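Local atomic coordinates of formimidoylglutamase (Bacillus subtilis, PDB entry 3M1R), a protein that catalyses the hydrolysis of N-formimidoyl-L-glutamate to L-glutamate and formamide, a manganese-dependent step of histidine degradation. Residues 127-130 / 131-134; 98-101 / 102-106. One frame throughout, in Å; residues are numbered along the deposited sequence.

Contact 1: 127-130 / 131-134. With CA (calcium ion), chain B.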
ATOM      1  N   GLY D 127      16.711   7.381 -17.985  1.00 34.68           N
ATOM      2  CA  GLY D 127      17.048   6.059 -17.475  1.00 37.84           C
ATOM      3  C   GLY D 127      15.823   5.407 -16.848  1.00 33.90           C
ATOM      4  O   GLY D 127      14.787   6.061 -16.694  1.00 31.22           O
ATOM      5  N   GLY D 128      15.931   4.135 -16.469  1.00 31.80           N
ATOM      6  CA  GLY D 128      17.180   3.401 -16.535  1.00 29.85           C
ATOM      7  C   GLY D 128      18.017   3.597 -15.284  1.00 30.66           C
ATOM      8  O   GLY D 128      17.879   4.591 -14.587  1.00 33.42           O
ATOM      9  N   ASP D 129      18.892   2.644 -14.997  1.00 34.34           N
ATOM     10  CA  ASP D 129      19.691   2.714 -13.784  1.00 39.67           C
ATOM     11  C   ASP D 129      21.029   3.395 -14.053  1.00 31.81           C
ATOM     12  O   ASP D 129      21.299   3.809 -15.172  1.00 29.72           O
ATOM     13  CB  ASP D 129      19.878   1.321 -13.172  1.00 40.66           C
ATOM     14  CG  ASP D 129      20.734   0.418 -14.028  1.00 46.52           C
ATOM     15  OD1 ASP D 129      21.548   0.938 -14.828  1.00 43.37           O
ATOM     16  OD2 ASP D 129      20.588  -0.822 -13.900  1.00 50.96           O
ATOM     17  N   ASN D 130      21.872   3.495 -13.033  1.00 36.06           N
ATOM     18  CA  ASN D 130      23.082   4.288 -13.164  1.00 44.01           C
ATOM     19  C   ASN D 130      24.074   3.724 -14.175  1.00 40.74           C
ATOM     20  O   ASN D 130      24.913   4.456 -14.707  1.00 42.20           O
ATOM     21  CB  ASN D 130      23.753   4.538 -11.803  1.00 49.13           C
ATOM     22  CG  ASN D 130      24.358   5.944 -11.705  1.00 58.73           C
ATOM     23  OD1 ASN D 130      24.488   6.501 -10.613  1.00 52.57           O
ATOM     24  ND2 ASN D 130      24.712   6.532 -12.868  1.00 58.64           N
ATOM     25  N   SER D 131      23.967   2.430 -14.458  1.00 33.28           N
ATOM     26  CA  SER D 131      24.964   1.778 -15.314  1.00 32.36           C
ATOM     27  C   SER D 131      24.974   2.324 -16.745  1.00 33.35           C
ATOM     28  O   SER D 131      25.958   2.165 -17.445  1.00 41.54           O
ATOM     29  CB  SER D 131      24.729   0.271 -15.352  1.00 37.04           C
ATOM     30  OG  SER D 131      23.629  -0.033 -16.185  1.00 40.86           O
ATOM     31  N   ILE D 132      23.880   2.963 -17.179  1.00 35.16           N
ATOM     32  CA  ILE D 132      23.781   3.430 -18.566  1.00 35.68           C
ATOM     33  C   ILE D 132      24.743   4.570 -18.864  1.00 42.79           C
ATOM     34  O   ILE D 132      25.019   4.855 -20.024  1.00 44.56           O
ATOM     35  CB  ILE D 132      22.334   3.875 -18.966  1.00 31.73           C
ATOM     36  CG1 ILE D 132      22.001   5.260 -18.402  1.00 30.61           C
ATOM     37  CG2 ILE D 132      21.302   2.844 -18.504  1.00 35.79           C
ATOM     38  CD1 ILE D 132      20.706   5.871 -18.970  1.00 29.28           C
ATOM     39  N   SER D 133      25.246   5.221 -17.818  1.00 42.32           N
ATOM     40  CA  SER D 133      26.097   6.398 -17.990  1.00 39.93           C
ATOM     41  C   SER D 133      27.403   6.086 -18.698  1.00 45.18           C
ATOM     42  O   SER D 133      28.035   6.973 -19.299  1.00 46.47           O
ATOM     43  CB  SER D 133      26.373   7.080 -16.649  1.00 40.63           C
ATOM     44  OG  SER D 133      25.172   7.578 -16.093  1.00 41.48           O
ATOM     45  N   TYR D 134      27.821   4.830 -18.645  1.00 46.65           N
ATOM     46  CA  TYR D 134      29.006   4.458 -19.389  1.00 47.44           C
ATOM     47  C   TYR D 134      28.747   4.573 -20.882  1.00 51.51           C
ATOM     48  O   TYR D 134      29.492   5.244 -21.594  1.00 55.89           O
ATOM     49  CB  TYR D 134      29.459   3.044 -19.062  1.00 48.51           C
ATOM     50  CG  TYR D 134      30.486   2.540 -20.035  1.00 49.57           C
ATOM     51  CD1 TYR D 134      31.837   2.826 -19.857  1.00 47.32           C
ATOM     52  CD2 TYR D 134      30.113   1.776 -21.134  1.00 53.10           C
ATOM     53  CE1 TYR D 134      32.787   2.361 -20.745  1.00 51.41           C
ATOM     54  CE2 TYR D 134      31.067   1.302 -22.036  1.00 54.30           C
ATOM     55  CZ  TYR D 134      32.396   1.607 -21.835  1.00 54.42           C
ATOM     56  OH  TYR D 134      33.343   1.151 -22.719  1.00 61.28           O
TER
HETATM   57 CA    CA B 322      25.247   6.515  -8.361  1.00 84.93          CA

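Contact 2: 98-101 / 102-106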
ATOM      1  N   THR D  98      17.871 -10.562 -21.340  1.00 72.28           N
ATOM      2  CA  THR D  98      18.856 -11.429 -20.696  1.00 76.22           C
ATOM      3  C   THR D  98      20.248 -10.818 -20.468  1.00 80.22           C
ATOM      4  O   THR D  98      20.691 -10.681 -19.322  1.00 83.81           O
ATOM      5  CB  THR D  98      19.026 -12.727 -21.528  1.00 78.89           C
ATOM      6  OG1 THR D  98      17.912 -13.599 -21.286  1.00 76.59           O
ATOM      7  CG2 THR D  98      20.341 -13.441 -21.190  1.00 79.53           C
ATOM      8  N   ASP D  99      20.929 -10.466 -21.561  1.00 75.74           N
ATOM      9  CA  ASP D  99      22.350 -10.101 -21.540  1.00 69.69           C
ATOM     10  C   ASP D  99      22.612  -8.598 -21.378  1.00 69.30           C
ATOM     11  O   ASP D  99      22.364  -7.812 -22.291  1.00 69.95           O
ATOM     12  CB  ASP D  99      23.030 -10.609 -22.815  1.00 72.80           C
ATOM     13  CG  ASP D  99      24.538 -10.456 -22.778  1.00 72.70           C
ATOM     14  OD1 ASP D  99      25.029  -9.550 -22.070  1.00 66.12           O
ATOM     15  OD2 ASP D  99      25.233 -11.246 -23.460  1.00 77.05           O
ATOM     16  N   ILE D 100      23.144  -8.218 -20.220  1.00 63.85           N
ATOM     17  CA  ILE D 100      23.366  -6.817 -19.884  1.00 59.72           C
ATOM     18  C   ILE D 100      24.413  -6.166 -20.792  1.00 55.72           C
ATOM     19  O   ILE D 100      24.272  -5.010 -21.183  1.00 51.69           O
ATOM     20  CB  ILE D 100      23.787  -6.662 -18.405  1.00 59.14           C
ATOM     21  CG1 ILE D 100      23.416  -5.287 -17.878  1.00 62.04           C
ATOM     22  CG2 ILE D 100      25.273  -6.842 -18.251  1.00 62.95           C
ATOM     23  CD1 ILE D 100      24.584  -4.329 -17.860  1.00 65.15           C
ATOM     24  N   VAL D 101      25.455  -6.917 -21.130  1.00 55.12           N
ATOM     25  CA  VAL D 101      26.521  -6.410 -21.982  1.00 55.44           C
ATOM     26  C   VAL D 101      25.971  -6.088 -23.365  1.00 60.37           C
ATOM     27  O   VAL D 101      26.371  -5.112 -24.003  1.00 60.57           O
ATOM     28  CB  VAL D 101      27.665  -7.426 -22.119  1.00 57.68           C
ATOM     29  CG1 VAL D 101      28.658  -6.966 -23.184  1.00 56.64           C
ATOM     30  CG2 VAL D 101      28.344  -7.659 -20.763  1.00 54.62           C
ATOM     31  N   LYS D 102      25.045  -6.916 -23.824  1.00 60.13           N
ATOM     32  CA  LYS D 102      24.409  -6.687 -25.106  1.00 63.69           C
ATOM     33  C   LYS D 102      23.625  -5.382 -25.033  1.00 60.66           C
ATOM     34  O   LYS D 102      23.675  -4.557 -25.947  1.00 53.54           O
ATOM     35  CB  LYS D 102      23.476  -7.849 -25.423  1.00 69.72           C
ATOM     36  CG  LYS D 102      23.320  -8.143 -26.886  1.00 77.01           C
ATOM     37  CD  LYS D 102      22.569  -9.451 -27.100  1.00 84.34           C
ATOM     38  CE  LYS D 102      23.285 -10.628 -26.452  1.00 88.39           C
ATOM     39  NZ  LYS D 102      24.560 -10.983 -27.147  1.00 92.98           N
ATOM     40  N   SER D 103      22.898  -5.207 -23.929  1.00 60.51           N
ATOM     41  CA  SER D 103      22.104  -4.005 -23.700  1.00 52.08           C
ATOM     42  C   SER D 103      22.944  -2.732 -23.799  1.00 52.14           C
ATOM     43  O   SER D 103      22.534  -1.739 -24.422  1.00 49.87           O
ATOM     44  CB  SER D 103      21.424  -4.077 -22.337  1.00 50.73           C
ATOM     45  OG  SER D 103      20.285  -4.913 -22.383  1.00 53.42           O
ATOM     46  N   HIS D 104      24.120  -2.766 -23.183  1.00 55.12           N
ATOM     47  CA  HIS D 104      25.031  -1.634 -23.237  1.00 54.83           C
ATOM     48  C   HIS D 104      25.480  -1.312 -24.654  1.00 53.72           C
ATOM     49  O   HIS D 104      25.560  -0.136 -25.024  1.00 49.00           O
ATOM     50  CB  HIS D 104      26.229  -1.845 -22.317  1.00 57.10           C
ATOM     51  CG  HIS D 104      25.964  -1.439 -20.905  1.00 60.33           C
ATOM     52  ND1 HIS D 104      26.078  -0.134 -20.473  1.00 62.43           N
ATOM     53  CD2 HIS D 104      25.569  -2.161 -19.830  1.00 59.14           C
ATOM     54  CE1 HIS D 104      25.766  -0.074 -19.191  1.00 64.20           C
ATOM     55  NE2 HIS D 104      25.457  -1.290 -18.776  1.00 62.36           N
ATOM     56  N   HIS D 105      25.755  -2.341 -25.451  1.00 48.23           N
ATOM     57  CA  HIS D 105      26.114  -2.108 -26.849  1.00 55.21           C
ATOM     58  C   HIS D 105      24.959  -1.480 -27.633  1.00 55.45           C
ATOM     59  O   HIS D 105      25.171  -0.575 -28.447  1.00 52.53           O
ATOM     60  CB  HIS D 105      26.593  -3.388 -27.521  1.00 66.25           C
ATOM     61  CG  HIS D 105      27.947  -3.832 -27.062  1.00 79.63           C
ATOM     62  ND1 HIS D 105      28.149  -4.986 -26.338  1.00 84.45           N
ATOM     63  CD2 HIS D 105      29.168  -3.262 -27.209  1.00 86.54           C
ATOM     64  CE1 HIS D 105      29.436  -5.117 -26.067  1.00 87.11           C
ATOM     65  NE2 HIS D 105      30.075  -4.083 -26.584  1.00 91.15           N
ATOM     66  N   HIS D 106      23.739  -1.952 -27.387  1.00 46.49           N
ATOM     67  CA  HIS D 106      22.573  -1.316 -27.984  1.00 46.54           C
ATOM     68  C   HIS D 106      22.632   0.184 -27.717  1.00 53.02           C
ATOM     69  O   HIS D 106      22.483   1.003 -28.630  1.00 50.90           O
ATOM     70  CB  HIS D 106      21.291  -1.875 -27.394  1.00 40.90           C
ATOM     71  CG  HIS D 106      21.010  -3.285 -27.783  1.00 46.84           C
ATOM     72  ND1 HIS D 106      21.801  -3.987 -28.673  1.00 52.72           N
ATOM     73  CD2 HIS D 106      20.022  -4.131 -27.416  1.00 51.26           C
ATOM     74  CE1 HIS D 106      21.317  -5.197 -28.826  1.00 54.85           C
ATOM     75  NE2 HIS D 106      20.232  -5.320 -28.078  1.00 56.27           N
TER

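Contact 1: 127-130 / 131-134
N130 O receives S133 N at 3.2 Å with an N-H...O angle of 168°, and D129 O receives I132 N in a weak bond of 3.4 Å. By these two i to i+3 bonds the chain turns tightly, directly after the cis peptide that joins G127 to G128.

The side-chain anchor is D129, whose OD1 takes two donors. S131 OG approaches at 2.7 Å on the syn lone pair, whereas S131 N, 2.9 Å from the same OD1, comes from above the carboxylate plane, 43° out of it. With chi1 of 68°, D129 CG lies between its own N and carbonyl carbon, which directs the carboxylate back onto the turn; S50 and S51 then hold OD2. I132 lies against the backbone, CD1 4.0 Å from G127 CA and CG2 3.5 Å from D129 O.

N130 binds one of two calcium ions, with D153, D157 and D245; the ion probably occupies a site of the manganese cofactor. The turn is one of the metal-binding loops of the arginase fold, joining strand 121-127 of the parallel sheet to helix 133-141. N130 and I132 touch V289 of strand 283-289, S133 OG bonds E287 of that strand, and Y134 packs on L175 of helix 171-178.

Contact 2: 98-101 / 102-106
D99 O and S103 N, 3.1 Å apart, make the first i to i+4 bond of helix 100-117, with the donor in the carbonyl plane; H104 N to I100 O at 3.0 Å and H105 N to V101 O continue the series.

D99 is the N-cap. Its CG stands anti to the backbone N (chi1 -171°), bringing OD1 over the first turn: K102 N reaches it at 3.2 Å, 73° out of the carboxylate plane, while V101 N makes only a weak, bent bond. The K102 chain, folded at its last two torsions, crosses the D99 side chain at about a right angle. Its NZ ends 3.8 Å from D99 OD2, a long salt bridge. Without the carboxylate, as with an alanine here, the K102 and V101 amides would probably lose their cap and the K102 ammonium this partner.

Further along, V101 CG1 lies 3.5 Å from H105 CE1, the two side chains running alongside each other. I100 CD1 meets the edge of the H104 ring near its plane.

I100 packs on T98 of a second subunit, and the H106 ring stacks on F9 of a third subunit. S103 OG bonds H96 N in the preceding loop, where helix 100-117 begins its crossover between parallel strands 87-93 and 121-127, a beta-alpha-beta unit.

Contact 2 opens helix 100-117 and contact 1 follows strand 121-127, the next strand along the chain; their centres are about 12 Å apart. H104 joins them directly: its CE1 lies 4.1 Å from I132 CA and is modelled 2.8 Å from S131 O, too close for exact placement to be trusted. Two further contacts bridge the same region, H104 O accepting from S135 OG in helix 133-141, and I100 touching S50, which bonds D129 and S131. Only contact 1 supplies a metal ligand, N130; the side chain of H104 lies about 9 Å from that of N130 and about 13 Å from a bound calcium ion. Contact 2 therefore lies near the metal-binding loop but supplies no ligand.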